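Local coordinates for protein aminomethyltransferase (PDB 3GIR) that belongs to the glycine cleavage T-protein family, pairing an aminomethyltransferase folate-binding domain with a C-terminal barrel domain, at residues K236-G239 with E244-G247. Residues are numbered along the deposited sequence; the frame is centred on the assembly and turned at random.
With NA (sodium ion), chain B.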
# COMPACT_ATOMS: atom_id res chain seq x y z
N LYS A 236 23.42 8.93 -2.89
CA LYS A 236 23.20 10.24 -3.54
C LYS A 236 21.96 10.97 -3.04
O LYS A 236 21.98 12.18 -2.77
CB LYS A 236 23.19 10.05 -5.05
CG LYS A 236 22.89 11.30 -5.88
CD LYS A 236 22.97 10.92 -7.36
CE LYS A 236 23.01 12.12 -8.28
NZ LYS A 236 22.90 11.65 -9.68
N LEU A 237 20.83 10.25 -2.90
CA LEU A 237 19.64 10.91 -2.38
C LEU A 237 19.76 11.29 -0.91
O LEU A 237 19.37 12.37 -0.49
CB LEU A 237 18.43 9.99 -2.55
CG LEU A 237 18.06 9.70 -3.95
CD1 LEU A 237 16.98 8.59 -3.98
CD2 LEU A 237 17.53 10.89 -4.68
N LEU A 238 20.32 10.42 -0.10
CA LEU A 238 20.54 10.70 1.33
C LEU A 238 21.45 11.87 1.60
O LEU A 238 21.30 12.57 2.61
CB LEU A 238 21.18 9.50 1.97
CG LEU A 238 20.28 8.40 2.36
CD1 LEU A 238 21.09 7.10 2.50
CD2 LEU A 238 19.53 8.89 3.70
N GLY A 239 22.38 12.08 0.68
CA GLY A 239 23.31 13.21 0.75
C GLY A 239 22.61 14.56 0.70
O GLY A 239 23.17 15.56 1.14
N GLU A 244 16.00 12.17 4.84
CA GLU A 244 16.40 11.20 5.86
C GLU A 244 15.78 9.87 5.57
O GLU A 244 14.69 9.81 5.01
CB GLU A 244 15.96 11.66 7.24
CG GLU A 244 16.48 13.05 7.68
CD GLU A 244 17.99 13.08 8.01
OE1 GLU A 244 18.66 12.04 8.09
OE2 GLU A 244 18.56 14.18 8.20
N TRP A 245 16.41 8.81 6.03
CA TRP A 245 15.78 7.49 6.04
C TRP A 245 14.60 7.45 7.04
O TRP A 245 14.66 8.07 8.13
CB TRP A 245 16.73 6.44 6.55
CG TRP A 245 17.80 5.93 5.64
CD1 TRP A 245 19.14 6.02 5.91
CD2 TRP A 245 17.67 5.20 4.42
NE1 TRP A 245 19.85 5.41 4.93
CE2 TRP A 245 18.98 4.88 3.99
CE3 TRP A 245 16.60 4.78 3.64
CZ2 TRP A 245 19.24 4.14 2.83
CZ3 TRP A 245 16.85 4.09 2.49
CH2 TRP A 245 18.18 3.77 2.08
N VAL A 246 13.51 6.80 6.59
CA VAL A 246 12.32 6.61 7.39
C VAL A 246 12.11 5.08 7.53
O VAL A 246 12.13 4.35 6.54
CB VAL A 246 11.17 7.33 6.75
CG1 VAL A 246 9.90 7.16 7.62
CG2 VAL A 246 11.52 8.79 6.65
N GLY A 247 11.85 4.61 8.74
CA GLY A 247 11.64 3.21 9.06
C GLY A 247 10.22 2.75 8.92
O GLY A 247 9.31 3.55 8.65
NA NA B . 20.24 13.88 4.15
O HOH W 1 22.48 15.01 4.23
O HOH W 2 19.75 15.46 6.00
O HOH W 3 20.98 12.53 5.96
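Leu238, late in helix 227-238, meets Glu244 and Trp245 of strand 243-245, the CA atoms of Leu238 and Glu244 lying 6.2 Å apart without a direct hydrogen bond between the segments. The helix packs here on the edge strand of a mixed sheet, parallel neighbour of strand 76-80. Apolar contact comes from the two methyls of Leu238, whose side chain crosses that of Trp245 at about a right angle. Leu238 CD2 sits over one face of the indole in a CH-pi contact, 3.7 Å from the centroid of the Trp245 five-membered ring. Leu238 CD1 lies on the same side, by the NE1-CE2 bond at the rim, 3.2 Å from Trp245 NE1. With chi1 at -78°, CG of Trp245 lies anti to its carbonyl carbon, and the indole swings back to Leu238 while Tyr61 and Leu78 pack around it. Leu238 O binds sodium at 2.3 Å, with Asp240 O, Val243 O and three waters completing the shell. Two of these waters donate to the Glu244 carboxylate, at 2.8 Å to OE2 and 3.2 Å to OE1. The turn is thus joined twice: by leucine on indole, and by sodium on backbone carbonyls, its charge probably balanced in part by the second-shell carboxylate.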